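Local coordinates for protein exported gluconolactonase (Xanthomonas campestris pv. campestris, PDB 3DR2) that hydrolyses gluconolactone in a secondary pathway of glucose metabolism, as a calcium-binding six-bladed beta-propeller of the SMP-30 family that forms a dimer, at residues A[4-9]-A[75-80]; A[14-19]-A[274-279]; A[43-48]-A[63-68]. One frame throughout, in Å; residues are numbered along the deposited sequence.

Overall arrangement
The chain begins with strand 6-8, which pairs with strand 78-83 in interaction 1 and so closes a loop of 65 residues. It then runs through 14-19, which meets 274-279 in interaction 2 and joins the N-terminal part to a late turn of the propeller. The segments of interactions 1 and 2 alternate, so these two loops cross. Interaction 3, 43-48 with 63-68, closes a short loop that lies within both. Interactions 1 and 3 reach the same five-stranded sheet and touch where V80 and V7 pack on R68. Both also meet the second subunit. Interaction 2 stands apart, on the surface.

Interaction 1. Residues A[4-9]-A[75-80]; sequences HCRVRP and DGTVDV
V7 is the bump of this contact, and V78 with V80 make the hollow. The branches of V7 part over the two partners. CG2 rests on V78 CG1 (3.5 Å), while CG1 meets V80 CG2 (3.7 Å). The V7 torsion sets this fork, with CG1 beside the backbone N (chi1 -70°) and CG2 between N and the carbonyl carbon. R68 and Y41 of the same chain and P156 of the second subunit also pack on V7. Strands 6-8 and 78-83 run antiparallel, with a classic beta bulge where V7 and R8 both face V78. V78 O takes V7 N at 2.9 Å and, weakly, R8 N. The neighbouring bonds are V78 N to R8 O and V80 N to C5 O.

On the face of the sheet that V78 occupies, the extended chain of R8 lies across that valine, its CB 3.7 Å from V78 CB. R8 then reaches the turn, where NH1 donates to G76 O (2.9 Å) from above the carbonyl plane. NH1 also bonds to G11 O, and NH2 to P12 O. The backbone at G76 (phi 99°) calls for glycine. D75 OD1 accepts from T77 N, an Asx turn. R6 and D79 share the other face; beside them T77 CG2 sits against R6 CG at 3.8 Å. A water joins R6 NE to D79 OD1, whereas D79 OD2 forms a salt bridge with R73. Another water links H4 ND1 to V80 O.

C5 SG packs near V80 CG2 (4.1 Å) and is bound in a disulfide to C160 of the second subunit. The chemistry therefore implies an N-terminal strand fixed twice: by backbone bonds to its own sheet, and by a covalent link across the dimer.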
ATOM      1  N   HIS A   4     -15.647  -5.427   2.766  1.00 29.23           N
ATOM      2  CA  HIS A   4     -16.775  -4.729   2.082  1.00 26.01           C
ATOM      3  C   HIS A   4     -17.072  -3.383   2.728  1.00 26.60           C
ATOM      4  O   HIS A   4     -18.181  -2.864   2.596  1.00 28.10           O
ATOM      5  CB  HIS A   4     -18.049  -5.580   2.144  1.00 28.64           C
ATOM      6  CG  HIS A   4     -17.997  -6.823   1.309  1.00 28.52           C
ATOM      7  ND1 HIS A   4     -18.082  -6.803  -0.067  1.00 31.16           N
ATOM      8  CD2 HIS A   4     -17.886  -8.128   1.660  1.00 28.99           C
ATOM      9  CE1 HIS A   4     -18.027  -8.042  -0.528  1.00 30.60           C
ATOM     10  NE2 HIS A   4     -17.908  -8.864   0.499  1.00 30.30           N
ATOM     11  N   CYS A   5     -16.106  -2.804   3.433  1.00 24.22           N
ATOM     12  CA  CYS A   5     -16.389  -1.530   4.072  1.00 24.30           C
ATOM     13  C   CYS A   5     -16.440  -0.352   3.110  1.00 20.48           C
ATOM     14  O   CYS A   5     -15.942  -0.417   1.984  1.00 20.93           O
ATOM     15  CB  CYS A   5     -15.398  -1.238   5.206  1.00 26.92           C
ATOM     16  SG  CYS A   5     -13.718  -0.693   4.758  1.00 28.21           S
ATOM     17  N   ARG A   6     -17.087   0.716   3.554  1.00 20.05           N
ATOM     18  CA  ARG A   6     -17.217   1.926   2.758  1.00 19.25           C
ATOM     19  C   ARG A   6     -16.006   2.805   3.047  1.00 20.14           C
ATOM     20  O   ARG A   6     -15.779   3.187   4.196  1.00 20.72           O
ATOM     21  CB  ARG A   6     -18.497   2.669   3.137  1.00 21.50           C
ATOM     22  CG  ARG A   6     -18.716   3.947   2.352  1.00 22.80           C
ATOM     23  CD  ARG A   6     -19.622   4.895   3.106  1.00 27.81           C
ATOM     24  NE  ARG A   6     -20.904   4.275   3.421  1.00 31.36           N
ATOM     25  CZ  ARG A   6     -21.853   4.854   4.151  1.00 31.94           C
ATOM     26  NH1 ARG A   6     -22.992   4.213   4.382  1.00 32.07           N
ATOM     27  NH2 ARG A   6     -21.660   6.068   4.651  1.00 30.81           N
ATOM     28  N   VAL A   7     -15.226   3.120   2.014  1.00 17.97           N
ATOM     29  CA  VAL A   7     -14.037   3.945   2.189  1.00 17.70           C
ATOM     30  C   VAL A   7     -14.228   5.422   1.832  1.00 16.22           C
ATOM     31  O   VAL A   7     -13.336   6.233   2.051  1.00 16.86           O
ATOM     32  CB  VAL A   7     -12.828   3.364   1.412  1.00 16.82           C
ATOM     33  CG1 VAL A   7     -12.356   2.076   2.086  1.00 18.69           C
ATOM     34  CG2 VAL A   7     -13.211   3.091  -0.031  1.00 18.12           C
ATOM     35  N   ARG A   8     -15.385   5.760   1.264  1.00 17.22           N
ATOM     36  CA  ARG A   8     -15.716   7.153   0.951  1.00 19.33           C
ATOM     37  C   ARG A   8     -17.229   7.294   1.039  1.00 17.96           C
ATOM     38  O   ARG A   8     -17.966   6.554   0.396  1.00 16.17           O
ATOM     39  CB  ARG A   8     -15.265   7.571  -0.455  1.00 18.68           C
ATOM     40  CG  ARG A   8     -15.503   9.072  -0.729  1.00 20.75           C
ATOM     41  CD  ARG A   8     -15.401   9.421  -2.213  1.00 19.16           C
ATOM     42  NE  ARG A   8     -15.419  10.861  -2.484  1.00 19.55           N
ATOM     43  CZ  ARG A   8     -16.515  11.607  -2.590  1.00 22.36           C
ATOM     44  NH1 ARG A   8     -17.719  11.069  -2.445  1.00 19.18           N
ATOM     45  NH2 ARG A   8     -16.408  12.901  -2.867  1.00 21.81           N
ATOM     46  N   PRO A   9     -17.714   8.232   1.860  1.00 19.40           N
ATOM     47  CA  PRO A   9     -19.165   8.405   1.967  1.00 19.80           C
ATOM     48  C   PRO A   9     -19.723   9.043   0.705  1.00 20.03           C
ATOM     49  O   PRO A   9     -18.979   9.625  -0.082  1.00 18.72           O
ATOM     50  CB  PRO A   9     -19.317   9.310   3.190  1.00 21.33           C
ATOM     51  CG  PRO A   9     -18.067  10.128   3.157  1.00 24.35           C
ATOM     52  CD  PRO A   9     -17.003   9.094   2.819  1.00 20.98           C
ATOM     53  N   ASP A  75     -23.456   7.923  -6.574  1.00 21.83           N
ATOM     54  CA  ASP A  75     -23.762   8.964  -5.596  1.00 21.24           C
ATOM     55  C   ASP A  75     -22.468   9.416  -4.914  1.00 20.74           C
ATOM     56  O   ASP A  75     -22.482  10.212  -3.969  1.00 19.45           O
ATOM     57  CB  ASP A  75     -24.785   8.456  -4.570  1.00 22.02           C
ATOM     58  CG  ASP A  75     -24.203   7.449  -3.606  1.00 24.09           C
ATOM     59  OD1 ASP A  75     -23.320   6.669  -4.014  1.00 25.44           O
ATOM     60  OD2 ASP A  75     -24.648   7.433  -2.439  1.00 28.28           O
ATOM     61  N   GLY A  76     -21.343   8.902  -5.412  1.00 20.14           N
ATOM     62  CA  GLY A  76     -20.045   9.275  -4.875  1.00 17.69           C
ATOM     63  C   GLY A  76     -19.443   8.299  -3.890  1.00 18.21           C
ATOM     64  O   GLY A  76     -18.265   8.406  -3.539  1.00 18.50           O
ATOM     65  N   THR A  77     -20.251   7.353  -3.430  1.00 15.63           N
ATOM     66  CA  THR A  77     -19.788   6.356  -2.476  1.00 18.23           C
ATOM     67  C   THR A  77     -18.748   5.446  -3.109  1.00 18.88           C
ATOM     68  O   THR A  77     -18.821   5.155  -4.303  1.00 16.25           O
ATOM     69  CB  THR A  77     -20.942   5.463  -1.998  1.00 18.95           C
ATOM     70  OG1 THR A  77     -21.937   6.267  -1.358  1.00 20.84           O
ATOM     71  CG2 THR A  77     -20.435   4.411  -1.020  1.00 18.42           C
ATOM     72  N   VAL A  78     -17.768   5.030  -2.310  1.00 16.44           N
ATOM     73  CA  VAL A  78     -16.750   4.099  -2.775  1.00 15.84           C
ATOM     74  C   VAL A  78     -16.735   2.975  -1.746  1.00 16.01           C
ATOM     75  O   VAL A  78     -16.549   3.217  -0.547  1.00 15.03           O
ATOM     76  CB  VAL A  78     -15.343   4.742  -2.867  1.00 15.57           C
ATOM     77  CG1 VAL A  78     -14.331   3.696  -3.342  1.00 17.28           C
ATOM     78  CG2 VAL A  78     -15.360   5.915  -3.842  1.00 19.31           C
ATOM     79  N   ASP A  79     -16.960   1.754  -2.219  1.00 16.32           N
ATOM     80  CA  ASP A  79     -16.984   0.574  -1.365  1.00 16.33           C
ATOM     81  C   ASP A  79     -15.861  -0.378  -1.746  1.00 16.39           C
ATOM     82  O   ASP A  79     -15.373  -0.355  -2.870  1.00 14.72           O
ATOM     83  CB  ASP A  79     -18.313  -0.173  -1.524  1.00 19.53           C
ATOM     84  CG  ASP A  79     -19.498   0.642  -1.075  1.00 21.36           C
ATOM     85  OD1 ASP A  79     -19.449   1.153   0.061  1.00 20.14           O
ATOM     86  OD2 ASP A  79     -20.477   0.764  -1.847  1.00 24.34           O
ATOM     87  N   VAL A  80     -15.448  -1.211  -0.797  1.00 16.17           N
ATOM     88  CA  VAL A  80     -14.421  -2.203  -1.078  1.00 16.38           C
ATOM     89  C   VAL A  80     -15.167  -3.422  -1.627  1.00 16.80           C
ATOM     90  O   VAL A  80     -15.978  -4.030  -0.917  1.00 18.53           O
ATOM     91  CB  VAL A  80     -13.656  -2.607   0.202  1.00 16.21           C
ATOM     92  CG1 VAL A  80     -12.647  -3.710  -0.121  1.00 17.44           C
ATOM     93  CG2 VAL A  80     -12.940  -1.393   0.787  1.00 15.43           C
TER
HETATM   94  O   HOH W   1     -19.014  -4.299  -1.496  1.00 29.37           O
HETATM   95  O   HOH W   2     -19.851  -1.265   1.487  1.00 30.62           O
HETATM   96  O   HOH W   3     -21.736   1.911   1.383  1.00 26.59           O

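Interaction 2. Residues A[14-19]-A[274-279]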
ATOM      1  N   VAL A  14     -15.007  16.669  -6.274  1.00 20.77           N
ATOM      2  CA  VAL A  14     -14.318  17.941  -6.125  1.00 21.89           C
ATOM      3  C   VAL A  14     -13.453  18.161  -7.364  1.00 21.60           C
ATOM      4  O   VAL A  14     -12.789  17.238  -7.826  1.00 23.02           O
ATOM      5  CB  VAL A  14     -13.430  17.922  -4.858  1.00 21.30           C
ATOM      6  CG1 VAL A  14     -12.669  19.227  -4.730  1.00 23.95           C
ATOM      7  CG2 VAL A  14     -14.295  17.685  -3.627  1.00 22.50           C
ATOM      8  N   PRO A  15     -13.469  19.377  -7.938  1.00 19.79           N
ATOM      9  CA  PRO A  15     -12.653  19.631  -9.130  1.00 21.50           C
ATOM     10  C   PRO A  15     -11.185  19.318  -8.864  1.00 19.89           C
ATOM     11  O   PRO A  15     -10.669  19.606  -7.787  1.00 20.45           O
ATOM     12  CB  PRO A  15     -12.886  21.116  -9.396  1.00 22.32           C
ATOM     13  CG  PRO A  15     -14.283  21.320  -8.896  1.00 22.71           C
ATOM     14  CD  PRO A  15     -14.259  20.571  -7.588  1.00 22.05           C
ATOM     15  N   ALA A  16     -10.517  18.727  -9.847  1.00 21.18           N
ATOM     16  CA  ALA A  16      -9.109  18.378  -9.707  1.00 20.90           C
ATOM     17  C   ALA A  16      -8.239  19.613  -9.889  1.00 21.49           C
ATOM     18  O   ALA A  16      -8.584  20.516 -10.644  1.00 23.43           O
ATOM     19  CB  ALA A  16      -8.730  17.316 -10.730  1.00 20.00           C
ATOM     20  N   ASP A  17      -7.110  19.650  -9.192  1.00 23.80           N
ATOM     21  CA  ASP A  17      -6.205  20.783  -9.296  1.00 25.38           C
ATOM     22  C   ASP A  17      -5.192  20.539 -10.412  1.00 25.90           C
ATOM     23  O   ASP A  17      -4.092  20.038 -10.175  1.00 25.82           O
ATOM     24  CB  ASP A  17      -5.486  21.015  -7.966  1.00 27.29           C
ATOM     25  CG  ASP A  17      -4.733  22.331  -7.933  1.00 29.25           C
ATOM     26  OD1 ASP A  17      -4.215  22.697  -6.858  1.00 31.85           O
ATOM     27  OD2 ASP A  17      -4.656  22.999  -8.985  1.00 33.49           O
ATOM     28  N   CYS A  18      -5.582  20.891 -11.631  1.00 24.89           N
ATOM     29  CA  CYS A  18      -4.725  20.718 -12.791  1.00 26.28           C
ATOM     30  C   CYS A  18      -5.192  21.631 -13.918  1.00 26.09           C
ATOM     31  O   CYS A  18      -6.274  22.220 -13.847  1.00 27.22           O
ATOM     32  CB  CYS A  18      -4.748  19.252 -13.250  1.00 26.48           C
ATOM     33  SG  CYS A  18      -6.384  18.621 -13.720  1.00 28.79           S
ATOM     34  N   ASP A  19      -4.372  21.756 -14.955  1.00 27.00           N
ATOM     35  CA  ASP A  19      -4.726  22.607 -16.081  1.00 24.93           C
ATOM     36  C   ASP A  19      -5.829  21.973 -16.914  1.00 26.29           C
ATOM     37  O   ASP A  19      -5.960  20.743 -16.964  1.00 23.81           O
ATOM     38  CB  ASP A  19      -3.499  22.862 -16.966  1.00 27.50           C
ATOM     39  CG  ASP A  19      -2.413  23.644 -16.251  1.00 28.97           C
ATOM     40  OD1 ASP A  19      -2.738  24.680 -15.631  1.00 32.50           O
ATOM     41  OD2 ASP A  19      -1.234  23.234 -16.314  1.00 31.77           O
ATOM     42  N   PRO A 274      -4.774  17.101 -19.186  1.00 18.21           N
ATOM     43  CA  PRO A 274      -3.900  17.094 -18.012  1.00 18.89           C
ATOM     44  C   PRO A 274      -4.546  16.475 -16.783  1.00 20.40           C
ATOM     45  O   PRO A 274      -5.755  16.588 -16.578  1.00 19.55           O
ATOM     46  CB  PRO A 274      -3.595  18.577 -17.799  1.00 21.55           C
ATOM     47  CG  PRO A 274      -3.678  19.141 -19.179  1.00 20.94           C
ATOM     48  CD  PRO A 274      -4.910  18.465 -19.725  1.00 20.23           C
ATOM     49  N   THR A 275      -3.726  15.812 -15.975  1.00 19.13           N
ATOM     50  CA  THR A 275      -4.176  15.205 -14.731  1.00 20.16           C
ATOM     51  C   THR A 275      -3.152  15.630 -13.678  1.00 20.07           C
ATOM     52  O   THR A 275      -1.967  15.765 -13.980  1.00 20.70           O
ATOM     53  CB  THR A 275      -4.229  13.675 -14.832  1.00 20.73           C
ATOM     54  OG1 THR A 275      -4.668  13.139 -13.582  1.00 28.42           O
ATOM     55  CG2 THR A 275      -2.871  13.117 -15.160  1.00 15.28           C
ATOM     56  N   PRO A 276      -3.594  15.845 -12.427  1.00 21.13           N
ATOM     57  CA  PRO A 276      -2.692  16.268 -11.346  1.00 21.00           C
ATOM     58  C   PRO A 276      -1.464  15.412 -11.031  1.00 20.73           C
ATOM     59  O   PRO A 276      -0.498  15.906 -10.454  1.00 24.49           O
ATOM     60  CB  PRO A 276      -3.632  16.440 -10.144  1.00 21.84           C
ATOM     61  CG  PRO A 276      -4.834  15.621 -10.486  1.00 20.81           C
ATOM     62  CD  PRO A 276      -4.991  15.786 -11.968  1.00 20.60           C
ATOM     63  N   GLY A 277      -1.498  14.140 -11.411  1.00 22.05           N
ATOM     64  CA  GLY A 277      -0.368  13.258 -11.176  1.00 20.66           C
ATOM     65  C   GLY A 277      -0.273  12.289 -12.339  1.00 19.92           C
ATOM     66  O   GLY A 277      -1.085  12.349 -13.252  1.00 18.79           O
ATOM     67  N   THR A 278       0.713  11.401 -12.325  1.00 16.64           N
ATOM     68  CA  THR A 278       0.847  10.437 -13.409  1.00 18.05           C
ATOM     69  C   THR A 278      -0.455   9.651 -13.528  1.00 15.44           C
ATOM     70  O   THR A 278      -1.089   9.348 -12.520  1.00 17.99           O
ATOM     71  CB  THR A 278       2.002   9.452 -13.134  1.00 20.09           C
ATOM     72  OG1 THR A 278       3.240  10.172 -13.099  1.00 19.98           O
ATOM     73  CG2 THR A 278       2.067   8.381 -14.221  1.00 19.62           C
ATOM     74  N   ALA A 279      -0.865   9.351 -14.754  1.00 14.94           N
ATOM     75  CA  ALA A 279      -2.080   8.578 -14.975  1.00 15.72           C
ATOM     76  C   ALA A 279      -1.669   7.162 -15.362  1.00 15.17           C
ATOM     77  O   ALA A 279      -0.780   6.976 -16.190  1.00 15.28           O
ATOM     78  CB  ALA A 279      -2.922   9.202 -16.081  1.00 14.17           C
TER
HETATM   79  O   HOH W   4      -7.279  18.559 -17.412  1.00 20.46           O
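C18 points its side chain at the two prolines of 274-279. Its CB lies 3.7 Å from both P276 N and P276 CD. Its SG turns into the place between its own backbone N and carbonyl carbon (chi1 60°). That torsion brings SG 3.6 Å from P276 CD, and SG is also 3.6 Å from P274 O. The sulfur thus sits between the P276 ring and the P274 carbonyl.

P276 is touched at two corners of its ring. CD takes the sulfur, and CB takes D17 O at 3.6 Å. A16 adds its CB near P276 CD (4.2 Å). D17 itself is the centre of an inverse gamma turn, with a weak bond from C18 N back to A16 O. Just after the centre of this turn, the D17 carbonyl faces the proline.

P274 meets the backbone of D19 more than its side chain. D19 O lies 3.3 Å from P274 CB and a little farther from CG and CD of the same ring. D19 CB only grazes P274 CG. One water donates to both D19 O and P274 O, each at 2.6 Å. It bridges the two backbones; the rest is carbonyl oxygen, sulfur and CB against proline carbons. T275 turns its CB away, and its side chain packs on L37 and W300.

The contact sits beside strand 298-303, where W300 also touches P276. L37 lies against A16, C18 and P276. Strand 14-15 pairs with strand 38-41 at the outer end of one sheet, and strand 22-23 pairs with strand 269-274 in another. Both segments therefore link the same two sheets. Segment 14-19 runs from strand 14-15 toward strand 22-23. Segment 274-279 runs from the end of strand 269-274 toward strand 281-284.

Interaction 3. Residues A[43-48]-A[63-68]; sequences QATWSE and DLVGRR. With CA (calcium ion), chain D.
D63 OD2 is gripped by three backbone N-H groups. W46 N donates at 3.0 Å in an almost straight bond (178°). T45 N donates at 3.2 Å. Both come from the same face of the carboxylate, above its plane. G66 N adds a weak bond. The D63 chain puts CG anti to its backbone N (chi1 177°), which carries the carboxylate to the bend at A44 to W46. D63 OD1 reaches A44 CB and takes a water that also bonds to T45 OG1. These bonds would stabilise a charged carboxylate in a buried place.

The backbones also meet, with L64 N donating to W46 O at 2.9 Å. W46 lies alongside L64, its CD1 3.9 Å from L64 CB. V65 crosses W46 obliquely and touches it through CG2, 3.5 Å from W46 CB. T45 CG2 packs on V65 CG1, and V65 also packs on T45 of the second subunit. R67 and R68 both face D63, a G1 beta bulge in the hairpin that links strands 58-63 and 68-73.

E48, at the start of edge strand 47-53, carries a ligand to the metal. Its OE2 binds the calcium ion at 2.5 Å, and N281 holds OE1. N134, N191 and D242, with four waters, complete the shell. A metal bound in the middle of a six-bladed propeller is the hallmark of the SMP-30/gluconolactonase family.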
ATOM      1  N   GLN A  43      -7.724   8.496  -1.832  1.00 14.70           N
ATOM      2  CA  GLN A  43      -7.163   7.810  -0.675  1.00 14.73           C
ATOM      3  C   GLN A  43      -6.514   6.450  -0.933  1.00 14.00           C
ATOM      4  O   GLN A  43      -6.240   5.706   0.002  1.00 14.47           O
ATOM      5  CB  GLN A  43      -8.240   7.665   0.407  1.00 16.07           C
ATOM      6  CG  GLN A  43      -8.737   8.998   0.958  1.00 18.15           C
ATOM      7  CD  GLN A  43      -7.639   9.781   1.644  1.00 20.51           C
ATOM      8  OE1 GLN A  43      -6.976   9.271   2.552  1.00 21.19           O
ATOM      9  NE2 GLN A  43      -7.444  11.029   1.226  1.00 21.41           N
ATOM     10  N   ALA A  44      -6.260   6.119  -2.194  1.00 11.97           N
ATOM     11  CA  ALA A  44      -5.614   4.841  -2.500  1.00 13.11           C
ATOM     12  C   ALA A  44      -4.105   5.057  -2.531  1.00 12.94           C
ATOM     13  O   ALA A  44      -3.618   6.117  -2.145  1.00 14.19           O
ATOM     14  CB  ALA A  44      -6.085   4.334  -3.858  1.00 12.13           C
ATOM     15  N   THR A  45      -3.354   4.050  -2.968  1.00 11.89           N
ATOM     16  CA  THR A  45      -1.913   4.226  -3.094  1.00 11.82           C
ATOM     17  C   THR A  45      -1.496   4.091  -4.561  1.00 12.36           C
ATOM     18  O   THR A  45      -0.757   4.921  -5.077  1.00 12.63           O
ATOM     19  CB  THR A  45      -1.113   3.213  -2.261  1.00 11.06           C
ATOM     20  OG1 THR A  45      -1.362   3.430  -0.864  1.00 13.69           O
ATOM     21  CG2 THR A  45       0.377   3.396  -2.527  1.00 12.98           C
ATOM     22  N   TRP A  46      -1.977   3.050  -5.238  1.00 12.25           N
ATOM     23  CA  TRP A  46      -1.626   2.852  -6.642  1.00 13.40           C
ATOM     24  C   TRP A  46      -2.854   2.382  -7.413  1.00 15.12           C
ATOM     25  O   TRP A  46      -3.065   1.184  -7.597  1.00 13.35           O
ATOM     26  CB  TRP A  46      -0.489   1.825  -6.753  1.00 17.25           C
ATOM     27  CG  TRP A  46       0.110   1.682  -8.132  1.00 18.52           C
ATOM     28  CD1 TRP A  46      -0.504   1.185  -9.246  1.00 20.92           C
ATOM     29  CD2 TRP A  46       1.454   1.996  -8.522  1.00 21.79           C
ATOM     30  NE1 TRP A  46       0.371   1.168 -10.303  1.00 22.96           N
ATOM     31  CE2 TRP A  46       1.580   1.659  -9.888  1.00 20.62           C
ATOM     32  CE3 TRP A  46       2.564   2.526  -7.850  1.00 21.64           C
ATOM     33  CZ2 TRP A  46       2.778   1.833 -10.599  1.00 22.74           C
ATOM     34  CZ3 TRP A  46       3.758   2.700  -8.556  1.00 22.71           C
ATOM     35  CH2 TRP A  46       3.851   2.353  -9.917  1.00 23.49           C
ATOM     36  N   SER A  47      -3.660   3.343  -7.852  1.00 12.94           N
ATOM     37  CA  SER A  47      -4.888   3.063  -8.589  1.00 11.56           C
ATOM     38  C   SER A  47      -4.602   2.537  -9.984  1.00 13.91           C
ATOM     39  O   SER A  47      -3.744   3.067 -10.696  1.00 11.98           O
ATOM     40  CB  SER A  47      -5.738   4.331  -8.683  1.00 13.96           C
ATOM     41  OG  SER A  47      -6.142   4.757  -7.392  1.00 13.23           O
ATOM     42  N   GLU A  48      -5.356   1.515 -10.375  1.00 12.95           N
ATOM     43  CA  GLU A  48      -5.178   0.878 -11.677  1.00 14.16           C
ATOM     44  C   GLU A  48      -6.434   0.139 -12.135  1.00 13.62           C
ATOM     45  O   GLU A  48      -7.404   0.016 -11.391  1.00 13.18           O
ATOM     46  CB  GLU A  48      -4.023  -0.127 -11.588  1.00 18.44           C
ATOM     47  CG  GLU A  48      -2.770   0.265 -12.357  1.00 21.14           C
ATOM     48  CD  GLU A  48      -2.842  -0.136 -13.806  1.00 23.90           C
ATOM     49  OE1 GLU A  48      -3.948  -0.100 -14.387  1.00 24.61           O
ATOM     50  OE2 GLU A  48      -1.788  -0.485 -14.380  1.00 27.64           O
ATOM     51  N   ASP A  63      -6.644  -0.890  -6.217  1.00 10.75           N
ATOM     52  CA  ASP A  63      -5.621  -0.146  -5.500  1.00 11.98           C
ATOM     53  C   ASP A  63      -4.612  -1.289  -5.408  1.00 12.98           C
ATOM     54  O   ASP A  63      -4.660  -2.094  -4.485  1.00 14.95           O
ATOM     55  CB  ASP A  63      -6.042   0.276  -4.099  1.00 13.52           C
ATOM     56  CG  ASP A  63      -4.917   0.993  -3.361  1.00 12.43           C
ATOM     57  OD1 ASP A  63      -5.143   1.512  -2.251  1.00 15.50           O
ATOM     58  OD2 ASP A  63      -3.789   1.036  -3.904  1.00 14.32           O
ATOM     59  N   LEU A  64      -3.730  -1.374  -6.399  1.00 13.02           N
ATOM     60  CA  LEU A  64      -2.740  -2.451  -6.481  1.00 14.59           C
ATOM     61  C   LEU A  64      -1.921  -2.642  -5.218  1.00 14.11           C
ATOM     62  O   LEU A  64      -1.847  -3.740  -4.672  1.00 13.58           O
ATOM     63  CB  LEU A  64      -1.796  -2.184  -7.653  1.00 15.69           C
ATOM     64  CG  LEU A  64      -1.192  -3.338  -8.466  1.00 21.92           C
ATOM     65  CD1 LEU A  64       0.088  -2.833  -9.104  1.00 17.96           C
ATOM     66  CD2 LEU A  64      -0.911  -4.561  -7.618  1.00 18.81           C
ATOM     67  N   VAL A  65      -1.299  -1.568  -4.757  1.00 12.02           N
ATOM     68  CA  VAL A  65      -0.462  -1.627  -3.575  1.00 12.55           C
ATOM     69  C   VAL A  65      -1.249  -1.807  -2.278  1.00 12.93           C
ATOM     70  O   VAL A  65      -0.762  -2.429  -1.331  1.00 11.57           O
ATOM     71  CB  VAL A  65       0.430  -0.371  -3.520  1.00 12.75           C
ATOM     72  CG1 VAL A  65       1.222  -0.324  -2.229  1.00 14.51           C
ATOM     73  CG2 VAL A  65       1.377  -0.384  -4.715  1.00 13.88           C
ATOM     74  N   GLY A  66      -2.466  -1.272  -2.246  1.00 11.73           N
ATOM     75  CA  GLY A  66      -3.311  -1.392  -1.068  1.00 12.24           C
ATOM     76  C   GLY A  66      -4.057  -2.716  -1.024  1.00 12.89           C
ATOM     77  O   GLY A  66      -4.757  -3.016  -0.059  1.00 11.56           O
ATOM     78  N   ARG A  67      -3.915  -3.500  -2.090  1.00 12.42           N
ATOM     79  CA  ARG A  67      -4.535  -4.810  -2.189  1.00 11.32           C
ATOM     80  C   ARG A  67      -6.046  -4.827  -2.015  1.00 14.30           C
ATOM     81  O   ARG A  67      -6.599  -5.572  -1.205  1.00 11.58           O
ATOM     82  CB  ARG A  67      -3.852  -5.758  -1.199  1.00 13.60           C
ATOM     83  CG  ARG A  67      -2.333  -5.712  -1.348  1.00 12.91           C
ATOM     84  CD  ARG A  67      -1.598  -6.561  -0.322  1.00 14.23           C
ATOM     85  NE  ARG A  67      -1.807  -7.990  -0.532  1.00 13.68           N
ATOM     86  CZ  ARG A  67      -1.100  -8.941   0.071  1.00 16.75           C
ATOM     87  NH1 ARG A  67      -0.135  -8.613   0.923  1.00 16.42           N
ATOM     88  NH2 ARG A  67      -1.357 -10.221  -0.180  1.00 17.70           N
ATOM     89  N   ARG A  68      -6.708  -3.999  -2.813  1.00 12.55           N
ATOM     90  CA  ARG A  68      -8.160  -3.909  -2.804  1.00 12.69           C
ATOM     91  C   ARG A  68      -8.669  -3.630  -4.203  1.00 12.60           C
ATOM     92  O   ARG A  68      -7.948  -3.086  -5.033  1.00 13.47           O
ATOM     93  CB  ARG A  68      -8.626  -2.752  -1.916  1.00 15.01           C
ATOM     94  CG  ARG A  68      -8.619  -3.008  -0.424  1.00 14.25           C
ATOM     95  CD  ARG A  68      -9.036  -1.733   0.291  1.00 17.21           C
ATOM     96  NE  ARG A  68      -9.413  -1.952   1.682  1.00 16.15           N
ATOM     97  CZ  ARG A  68      -9.312  -1.023   2.628  1.00 19.19           C
ATOM     98  NH1 ARG A  68      -8.836   0.171   2.330  1.00 16.49           N
ATOM     99  NH2 ARG A  68      -9.707  -1.280   3.865  1.00 17.70           N
TER
HETATM  100 CA    CA D 707      -1.039  -1.488 -16.593  1.00  1.00          CA
HETATM  101  O   HOH W   5      -3.531   2.203  -0.089  1.00 14.83           O
HETATM  102  O   HOH W   6      -2.409  -1.311 -18.550  1.00 14.52           O
HETATM  103  O   HOH W   7       0.496  -1.614 -14.569  1.00 16.93           O
HETATM  104  O   HOH W   8      -2.975  -2.621 -15.717  1.00 13.53           O
HETATM  105  O   HOH W   9      -2.601   0.390 -16.399  1.00 24.65           O